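Local structure of mandelate racemase/muconate lactonizing protein (Paenibacillus sp., 3V5C) at residues Y317-A321 with F365-F369; Y58-M64 with L93-P98; L22-A27 with D338-G344. The protein probably dehydrates galacturonate as a magnesium-binding member of the enolase superfamily. The protein carries 1 engineered substitution. One frame throughout, in Å; residues are numbered along the deposited sequence. Where two conformers were deposited one is given.

Contact 1 (Y317-A321 with F365-F369); sequences YGIYA and FGIVF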
loop_
_atom_site.group_PDB
_atom_site.type_symbol
_atom_site.label_atom_id
_atom_site.label_comp_id
_atom_site.label_asym_id
_atom_site.label_seq_id
_atom_site.Cartn_x
_atom_site.Cartn_y
_atom_site.Cartn_z
ATOM N N TYR A 317 -4.359 3.421 6.912
ATOM C CA TYR A 317 -3.609 4.671 6.824
ATOM C C TYR A 317 -2.649 4.654 5.640
ATOM O O TYR A 317 -2.400 5.677 5.013
ATOM C CB TYR A 317 -2.834 4.911 8.115
ATOM C CG TYR A 317 -2.131 6.247 8.162
ATOM C CD1 TYR A 317 -0.826 6.385 7.700
ATOM C CD2 TYR A 317 -2.791 7.374 8.645
ATOM C CE1 TYR A 317 -0.185 7.609 7.748
ATOM C CE2 TYR A 317 -2.154 8.629 8.692
ATOM C CZ TYR A 317 -0.851 8.718 8.238
ATOM O OH TYR A 317 -0.202 9.926 8.275
ATOM N N GLY A 318 -2.108 3.477 5.328
ATOM C CA GLY A 318 -1.144 3.349 4.248
ATOM C C GLY A 318 -1.671 3.715 2.876
ATOM O O GLY A 318 -0.896 4.053 1.984
ATOM N N ILE A 319 -2.988 3.624 2.688
ATOM C CA ILE A 319 -3.587 4.023 1.431
ATOM C C ILE A 319 -3.295 5.485 1.121
ATOM O O ILE A 319 -2.866 5.833 0.003
ATOM C CB ILE A 319 -5.105 3.794 1.496
ATOM C CG1 ILE A 319 -5.380 2.300 1.681
ATOM C CG2 ILE A 319 -5.792 4.369 0.246
ATOM C CD1 ILE A 319 -6.869 2.019 1.972
ATOM N N TYR A 320 -3.529 6.338 2.116
ATOM C CA TYR A 320 -3.422 7.783 1.957
ATOM C C TYR A 320 -1.950 8.179 1.847
ATOM O O TYR A 320 -1.574 9.006 1.016
ATOM C CB TYR A 320 -4.192 8.480 3.105
ATOM C CG TYR A 320 -5.554 7.822 3.204
ATOM C CD1 TYR A 320 -6.530 8.084 2.247
ATOM C CD2 TYR A 320 -5.822 6.857 4.166
ATOM C CE1 TYR A 320 -7.752 7.424 2.270
ATOM C CE2 TYR A 320 -7.048 6.204 4.208
ATOM C CZ TYR A 320 -8.010 6.495 3.256
ATOM O OH TYR A 320 -9.233 5.835 3.265
ATOM N N ALA A 321 -1.114 7.527 2.647
ATOM C CA ALA A 321 0.342 7.690 2.561
ATOM C C ALA A 321 0.849 7.390 1.157
ATOM O O ALA A 321 1.617 8.152 0.577
ATOM C CB ALA A 321 1.018 6.797 3.574
ATOM N N PHE A 365 -1.133 15.085 5.696
ATOM C CA PHE A 365 -1.715 13.997 4.913
ATOM C C PHE A 365 -3.206 14.190 4.647
ATOM O O PHE A 365 -3.847 13.313 4.092
ATOM C CB PHE A 365 -1.443 12.617 5.545
ATOM C CG PHE A 365 0.001 12.178 5.451
ATOM C CD1 PHE A 365 0.508 11.630 4.273
ATOM C CD2 PHE A 365 0.846 12.337 6.532
ATOM C CE1 PHE A 365 1.844 11.224 4.179
ATOM C CE2 PHE A 365 2.176 11.935 6.464
ATOM C CZ PHE A 365 2.683 11.385 5.271
ATOM N N GLY A 366 -3.749 15.349 5.009
ATOM C CA GLY A 366 -5.130 15.646 4.657
ATOM C C GLY A 366 -6.163 14.810 5.396
ATOM O O GLY A 366 -7.333 14.804 5.038
ATOM N N ILE A 367 -5.726 14.105 6.429
ATOM C CA ILE A 367 -6.614 13.296 7.255
ATOM C C ILE A 367 -6.910 14.038 8.556
ATOM O O ILE A 367 -5.996 14.516 9.221
ATOM C CB ILE A 367 -5.952 11.955 7.594
ATOM C CG1 ILE A 367 -5.657 11.187 6.312
ATOM C CG2 ILE A 367 -6.813 11.159 8.573
ATOM C CD1 ILE A 367 -4.844 9.906 6.529
ATOM N N VAL A 368 -8.190 14.159 8.915
ATOM C CA VAL A 368 -8.531 14.880 10.128
ATOM C C VAL A 368 -8.889 13.891 11.233
ATOM O O VAL A 368 -9.882 13.164 11.140
ATOM C CB VAL A 368 -9.699 15.881 9.889
ATOM C CG1 VAL A 368 -10.030 16.631 11.188
ATOM C CG2 VAL A 368 -9.316 16.834 8.783
ATOM N N PHE A 369 -8.055 13.840 12.267
ATOM C CA PHE A 369 -8.317 12.956 13.398
ATOM C C PHE A 369 -9.208 13.612 14.438
ATOM O O PHE A 369 -9.179 14.830 14.630
ATOM C CB PHE A 369 -7.008 12.451 14.021
ATOM C CG PHE A 369 -6.265 11.491 13.139
ATOM C CD1 PHE A 369 -6.367 10.121 13.326
ATOM C CD2 PHE A 369 -5.483 11.961 12.094
ATOM C CE1 PHE A 369 -5.696 9.224 12.486
ATOM C CE2 PHE A 369 -4.791 11.067 11.252
ATOM C CZ PHE A 369 -4.916 9.698 11.446
#
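The carbonyl O of Tyr317, whose ring lies against Phe365, Ile367 and Phe369, is held by two backbone donors: Ala321 N at 3.3 Å and, weakly, Tyr320 N at 3.2 Å. These bonds lie within helix 317-325, a helix of the enolase-type barrel domain, onto which the loop 365-367 and the short strand 368-369 fold back. Across the interface itself the chemistry is aromatic and aliphatic, a worked example of how one large ring can serve several neighbours. With chi1 at -175°, CG of Tyr317 lies opposite the backbone N, and the phenol is carried off the helix toward the returning chain. There it makes a T-shaped pair with Phe365, its edge directed at the phenylalanine face, ring centroids 5.9 Å apart and planes at 67°. The hydroxyl end reaches furthest, with Tyr317 OH 3.2 Å from Phe365 CD2. On Phe369 the meeting is edge to edge, where Tyr317 CE2 approaches Phe369 CZ at 4.0 Å. Tyr97 of helix 92-107 adds a further edge-to-face ring to Tyr317, while Tyr58 stacks on Phe369, so the aromatic cluster extends into the neighbouring capping domain. Removing the phenol by putting an alanine here would probably open a gap between the helix and the loop, with Phe365 deprived of the ring edge that meets its face. Between the two tyrosines of the helix sits a single methyl: Ile367 CD1 lies 3.7 Å from Tyr317 CE2 and 3.8 Å from Tyr320 CB.

Contact 2 (Y58-M64 with L93-P98); sequences YGSSIHM and LQLEYP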
loop_
_atom_site.group_PDB
_atom_site.type_symbol
_atom_site.label_atom_id
_atom_site.label_comp_id
_atom_site.label_asym_id
_atom_site.label_seq_id
_atom_site.Cartn_x
_atom_site.Cartn_y
_atom_site.Cartn_z
ATOM N N TYR A 58 -0.319 13.894 13.284
ATOM C CA TYR A 58 -0.825 12.546 13.492
ATOM C C TYR A 58 -0.304 11.607 12.402
ATOM O O TYR A 58 -0.163 12.004 11.241
ATOM C CB TYR A 58 -2.346 12.559 13.343
ATOM C CG TYR A 58 -3.150 13.039 14.534
ATOM C CD1 TYR A 58 -3.659 12.122 15.458
ATOM C CD2 TYR A 58 -3.481 14.383 14.694
ATOM C CE1 TYR A 58 -4.428 12.526 16.530
ATOM C CE2 TYR A 58 -4.265 14.803 15.791
ATOM C CZ TYR A 58 -4.723 13.870 16.693
ATOM O OH TYR A 58 -5.499 14.245 17.771
ATOM N N GLY A 59 -0.069 10.346 12.747
ATOM C CA GLY A 59 0.196 9.362 11.706
ATOM C C GLY A 59 0.391 7.945 12.194
ATOM O O GLY A 59 0.452 7.694 13.391
ATOM N N SER A 60 0.478 7.012 11.249
ATOM C CA SER A 60 0.862 5.629 11.551
ATOM C C SER A 60 2.125 5.600 12.409
ATOM O O SER A 60 3.025 6.420 12.227
ATOM C CB SER A 60 1.113 4.878 10.241
ATOM O OG SER A 60 1.775 3.643 10.468
ATOM N N SER A 61 2.170 4.683 13.361
ATOM C CA SER A 61 3.383 4.485 14.153
ATOM C C SER A 61 3.484 3.012 14.497
ATOM O O SER A 61 2.518 2.442 15.017
ATOM C CB SER A 61 3.333 5.327 15.434
ATOM O OG SER A 61 4.444 5.020 16.272
ATOM N N ILE A 62 4.626 2.390 14.201
ATOM C CA ILE A 62 4.860 1.012 14.618
ATOM C C ILE A 62 6.204 0.897 15.323
ATOM O O ILE A 62 7.076 1.759 15.164
ATOM C CB ILE A 62 4.759 0.013 13.441
ATOM C CG1 ILE A 62 5.882 0.239 12.432
ATOM C CG2 ILE A 62 3.365 0.109 12.785
ATOM C CD1 ILE A 62 6.060 -0.916 11.423
ATOM N N HIS A 63 6.352 -0.161 16.115
ATOM C CA HIS A 63 7.608 -0.455 16.802
ATOM C C HIS A 63 8.009 0.653 17.774
ATOM O O HIS A 63 9.199 0.918 17.949
ATOM C CB HIS A 63 8.730 -0.652 15.785
ATOM C CG HIS A 63 8.568 -1.866 14.929
ATOM N ND1 HIS A 63 7.386 -2.569 14.847
ATOM C CD2 HIS A 63 9.446 -2.510 14.122
ATOM C CE1 HIS A 63 7.539 -3.590 14.021
ATOM N NE2 HIS A 63 8.780 -3.577 13.570
ATOM N N MET A 64 7.034 1.322 18.378
ATOM C CA MET A 64 7.348 2.363 19.359
ATOM C C MET A 64 6.798 1.988 20.723
ATOM O O MET A 64 5.610 1.714 20.854
ATOM C CB MET A 64 6.758 3.711 18.945
ATOM C CG MET A 64 7.103 4.837 19.907
ATOM S SD MET A 64 6.807 6.477 19.223
ATOM C CE MET A 64 5.022 6.481 19.031
ATOM N N LEU A 93 10.050 4.219 11.383
ATOM C CA LEU A 93 8.841 3.425 11.609
ATOM C C LEU A 93 7.963 4.039 12.706
ATOM O O LEU A 93 6.730 3.978 12.639
ATOM C CB LEU A 93 9.189 1.988 11.971
ATOM C CG LEU A 93 10.082 1.243 10.977
ATOM C CD1 LEU A 93 10.451 -0.132 11.521
ATOM C CD2 LEU A 93 9.411 1.169 9.582
ATOM N N GLN A 94 8.608 4.632 13.704
ATOM C CA GLN A 94 7.918 5.143 14.877
ATOM C C GLN A 94 7.295 6.511 14.627
ATOM O O GLN A 94 6.197 6.790 15.102
ATOM C CB GLN A 94 8.907 5.269 16.035
ATOM C CG GLN A 94 9.472 3.946 16.535
ATOM C CD GLN A 94 10.677 3.454 15.738
ATOM O OE1 GLN A 94 11.167 4.125 14.819
ATOM N NE2 GLN A 94 11.156 2.265 16.091
ATOM N N LEU A 95 7.990 7.362 13.870
ATOM C CA LEU A 95 7.584 8.762 13.822
ATOM C C LEU A 95 7.535 9.454 12.462
ATOM O O LEU A 95 7.144 10.622 12.396
ATOM C CB LEU A 95 8.481 9.593 14.765
ATOM C CG LEU A 95 8.388 9.350 16.267
ATOM C CD1 LEU A 95 9.438 10.240 16.973
ATOM C CD2 LEU A 95 6.985 9.624 16.767
ATOM N N GLU A 96 7.891 8.779 11.379
ATOM C CA GLU A 96 7.958 9.494 10.103
ATOM C C GLU A 96 6.593 10.071 9.738
ATOM O O GLU A 96 6.495 11.176 9.208
ATOM C CB GLU A 96 8.472 8.630 8.954
ATOM C CG GLU A 96 7.580 7.465 8.554
ATOM C CD GLU A 96 8.249 6.589 7.511
ATOM O OE1 GLU A 96 7.731 5.495 7.277
ATOM O OE2 GLU A 96 9.279 7.010 6.936
ATOM N N TYR A 97 5.536 9.317 10.001
ATOM C CA TYR A 97 4.232 9.793 9.584
ATOM C C TYR A 97 3.735 10.967 10.430
ATOM O O TYR A 97 3.379 12.003 9.884
ATOM C CB TYR A 97 3.208 8.643 9.458
ATOM C CG TYR A 97 3.448 7.783 8.228
ATOM C CD1 TYR A 97 3.294 8.318 6.949
ATOM C CD2 TYR A 97 3.854 6.448 8.326
ATOM C CE1 TYR A 97 3.505 7.584 5.805
ATOM C CE2 TYR A 97 4.056 5.687 7.165
ATOM C CZ TYR A 97 3.895 6.280 5.908
ATOM O OH TYR A 97 4.079 5.565 4.742
ATOM N N PRO A 98 3.715 10.818 11.765
ATOM C CA PRO A 98 3.376 12.021 12.545
ATOM C C PRO A 98 4.296 13.224 12.243
ATOM O O PRO A 98 3.821 14.363 12.266
ATOM C CB PRO A 98 3.558 11.572 14.003
ATOM C CG PRO A 98 3.512 10.046 13.958
ATOM C CD PRO A 98 4.001 9.636 12.602
HETATM O O HOH W 1 5.648 6.790 11.464
HETATM O O HOH W 2 4.433 3.743 10.808
#
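Two torsions set the polar grip between Gln94 and the loop that follows strand 55-60: the glutamine chain bends at chi2 (85°), and Ser61 carries its hydroxyl opposite the backbone N (chi1 174°). The bend turns the amide of Gln94 back across the loop, where NE2 donates to His63 O at 3.0 Å, the acceptor lying near the amide plane although the nitrogen stands above the plane of that carbonyl. Ser61 OG donates to the backbone O of Gln94 at 2.8 Å, in the carbonyl plane and on a lone pair. Between these two bonds Ile62 N reaches Leu93 O at 3.1 Å, almost straight at 177° but likewise from above the carbonyl plane. Leu93 O also accepts from a water, 2.9 Å away, which bridges to Ser60 OG. A second water takes the N-H of Tyr97 at 2.9 Å where the helix kinks, and the next residue, Pro98, has no N-H to offer. Apolar contact fills in alongside, with Met64 CB on Gln94 CG at 3.6 Å. Gly59 passes close to the kink, and a CB there would run into Tyr97 CB and Pro98 N. The strand end and helix joined here are part of the capping domain, whose antiparallel meander (14-30, 42-52 and 55-60) followed by helices is characteristic of the enolase superfamily.

Contact 3 (L22-A27 with D338-G344); sequences LTGERA and DDITIEG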
loop_
_atom_site.group_PDB
_atom_site.type_symbol
_atom_site.label_atom_id
_atom_site.label_comp_id
_atom_site.label_asym_id
_atom_site.label_seq_id
_atom_site.Cartn_x
_atom_site.Cartn_y
_atom_site.Cartn_z
ATOM N N LEU A 22 -6.544 2.740 16.819
ATOM C CA LEU A 22 -7.863 3.055 16.281
ATOM C C LEU A 22 -8.454 1.812 15.612
ATOM O O LEU A 22 -7.715 0.965 15.116
ATOM C CB LEU A 22 -7.767 4.185 15.246
ATOM C CG LEU A 22 -7.831 5.629 15.763
ATOM C CD1 LEU A 22 -6.900 5.861 16.920
ATOM C CD2 LEU A 22 -7.551 6.600 14.615
ATOM N N THR A 23 -9.781 1.715 15.614
ATOM C CA THR A 23 -10.459 0.539 15.089
ATOM C C THR A 23 -11.546 0.942 14.111
ATOM O O THR A 23 -12.142 2.008 14.234
ATOM C CB THR A 23 -11.097 -0.267 16.233
ATOM O OG1 THR A 23 -12.037 0.555 16.929
ATOM C CG2 THR A 23 -10.029 -0.761 17.207
ATOM N N GLY A 24 -11.809 0.073 13.147
ATOM C CA GLY A 24 -12.904 0.285 12.227
ATOM C C GLY A 24 -13.232 -0.997 11.493
ATOM O O GLY A 24 -12.958 -2.092 11.989
ATOM N N GLU A 25 -13.749 -0.857 10.279
ATOM C CA GLU A 25 -14.191 -2.024 9.529
ATOM C C GLU A 25 -14.051 -1.773 8.046
ATOM O O GLU A 25 -14.218 -0.633 7.593
ATOM C CB GLU A 25 -15.673 -2.313 9.817
ATOM C CG GLU A 25 -15.987 -2.819 11.219
ATOM C CD GLU A 25 -17.377 -3.443 11.302
ATOM O OE1 GLU A 25 -18.147 -3.314 10.325
ATOM O OE2 GLU A 25 -17.696 -4.070 12.336
ATOM N N ARG A 26 -13.791 -2.832 7.275
ATOM C CA ARG A 26 -13.851 -2.685 5.828
ATOM C C ARG A 26 -15.297 -2.860 5.338
ATOM O O ARG A 26 -16.143 -3.417 6.045
ATOM C CB ARG A 26 -12.852 -3.585 5.078
ATOM C CG ARG A 26 -12.809 -5.033 5.507
ATOM C CD ARG A 26 -11.871 -5.867 4.581
ATOM N NE ARG A 26 -10.444 -5.546 4.726
ATOM C CZ ARG A 26 -9.646 -6.106 5.625
ATOM N NH1 ARG A 26 -10.127 -7.010 6.472
ATOM N NH2 ARG A 26 -8.359 -5.754 5.702
ATOM N N ALA A 27 -15.550 -2.366 4.141
ATOM C CA ALA A 27 -16.918 -2.312 3.633
ATOM C C ALA A 27 -17.472 -3.710 3.385
ATOM O O ALA A 27 -18.679 -3.935 3.526
ATOM C CB ALA A 27 -16.985 -1.477 2.372
ATOM N N ASP A 338 -8.235 -0.462 -0.297
ATOM C CA ASP A 338 -9.215 -1.241 0.457
ATOM C C ASP A 338 -10.181 -0.214 1.060
ATOM O O ASP A 338 -9.747 0.774 1.650
ATOM C CB ASP A 338 -8.483 -2.012 1.568
ATOM C CG ASP A 338 -9.250 -3.224 2.081
ATOM O OD1 ASP A 338 -10.240 -3.661 1.439
ATOM O OD2 ASP A 338 -8.822 -3.756 3.138
ATOM N N ASP A 339 -11.488 -0.429 0.903
ATOM C CA ASP A 339 -12.484 0.521 1.388
ATOM C C ASP A 339 -12.727 0.317 2.884
ATOM O O ASP A 339 -13.395 -0.630 3.292
ATOM C CB ASP A 339 -13.792 0.345 0.620
ATOM C CG ASP A 339 -14.817 1.411 0.947
ATOM O OD1 ASP A 339 -14.635 2.188 1.911
ATOM O OD2 ASP A 339 -15.838 1.477 0.233
ATOM N N ILE A 340 -12.157 1.201 3.695
ATOM C CA ILE A 340 -12.170 1.037 5.142
ATOM C C ILE A 340 -12.645 2.290 5.838
ATOM O O ILE A 340 -12.330 3.401 5.422
ATOM C CB ILE A 340 -10.757 0.701 5.661
ATOM C CG1 ILE A 340 -10.304 -0.635 5.068
ATOM C CG2 ILE A 340 -10.749 0.610 7.190
ATOM C CD1 ILE A 340 -8.806 -0.900 5.214
ATOM N N THR A 341 -13.394 2.103 6.920
ATOM C CA THR A 341 -13.788 3.238 7.741
ATOM C C THR A 341 -13.215 3.031 9.130
ATOM O O THR A 341 -13.597 2.109 9.836
ATOM C CB THR A 341 -15.328 3.403 7.794
ATOM O OG1 THR A 341 -15.800 3.767 6.488
ATOM C CG2 THR A 341 -15.704 4.504 8.773
ATOM N N ILE A 342 -12.256 3.878 9.498
ATOM C CA ILE A 342 -11.677 3.818 10.825
ATOM C C ILE A 342 -12.313 4.897 11.697
ATOM O O ILE A 342 -12.351 6.068 11.316
ATOM C CB ILE A 342 -10.138 4.064 10.757
ATOM C CG1 ILE A 342 -9.445 3.002 9.889
ATOM C CG2 ILE A 342 -9.527 4.105 12.158
ATOM C CD1 ILE A 342 -9.527 1.577 10.415
ATOM N N GLU A 343 -12.794 4.510 12.873
ATOM C CA GLU A 343 -13.420 5.471 13.777
ATOM C C GLU A 343 -12.412 6.517 14.237
ATOM O O GLU A 343 -11.326 6.176 14.685
ATOM C CB GLU A 343 -14.052 4.753 14.973
ATOM C CG GLU A 343 -15.251 3.901 14.583
ATOM C CD GLU A 343 -16.292 4.702 13.828
ATOM O OE1 GLU A 343 -16.842 5.654 14.421
ATOM O OE2 GLU A 343 -16.539 4.398 12.641
ATOM N N GLY A 344 -12.768 7.792 14.103
ATOM C CA GLY A 344 -11.867 8.868 14.493
ATOM C C GLY A 344 -10.882 9.318 13.423
ATOM O O GLY A 344 -10.062 10.198 13.667
HETATM O O HOH W 3 -10.894 4.172 16.715
#
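Arg26 leaves its strand with CB resting 3.9 Å from Ile340 CG1, on the sheet face that these two residues share. Its CG then takes the position between the backbone N and the carbonyl carbon (chi1 48°), and a bend at chi3 turns the chain toward Asp338, where CD comes to 4.0 Å from Asp338 OD2. At the tip the guanidinium turns its edge to the carboxylate. NE donates to Asp338 OD2 at 2.9 Å on the syn side, and NH2 donates to that same OD2 at a longer 3.3 Å and a poorer angle. The two planes are 23° apart, nearly coplanar, as suits a side-on salt bridge that uses two nitrogens and one oxygen. NH1 is taken by Gly40 O.

Beneath this side chain runs an antiparallel ladder. Glu25 and Thr341 form a hydrogen-bonded pair, Glu25 N to Thr341 O at 3.0 Å and Thr341 N to Glu25 O at 2.9 Å, and Glu343 N to Thr23 O and Ala27 N to Asp339 O extend it in the two directions. Gly24, opposite Ile342, brings its CA to 3.1 Å from Thr341 O, where a CB would collide with the neighbouring strand. Toward the other end Leu22 CB packs on Ile342 CG2 at 3.6 Å, and a water joins Thr23 N to Glu343 O.

The ladder adds strand 340-342, which comes just after barrel strand 335-337, to the capping-domain sheet, so barrel and cap share backbone bonds. Asp339 turns to Lys162 for its own salt bridge. At the ionic end of this junction two donors meet one oxygen and the guanidinium is also held at NH1; this probably limits the rotation of the guanidinium and keeps Asp338 OD2 turned toward it.

Contact 1 lies within the barrel domain and contact 2 within the cap, while contact 3 pairs a strand of one with a segment of the other. Contacts 1 and 2 are buried and touch each other: Tyr317 meets Gly59 and Ser60, Ala321 meets Tyr97, and Phe369 meets Tyr58. Contact 3 is only partly buried, with exposed residues along one face of its ladder, yet it reaches contact 1 through Ile319 on Asp338 and through Phe369 on Leu22 and Gly344. Contacts 2 and 3 draw on the same capping-domain sheet but do not touch. The chemistry follows place: rings and methyls in contact 1, backbone carbonyls, side-chain donors and waters in contact 2, strand pairing and a salt bridge in contact 3.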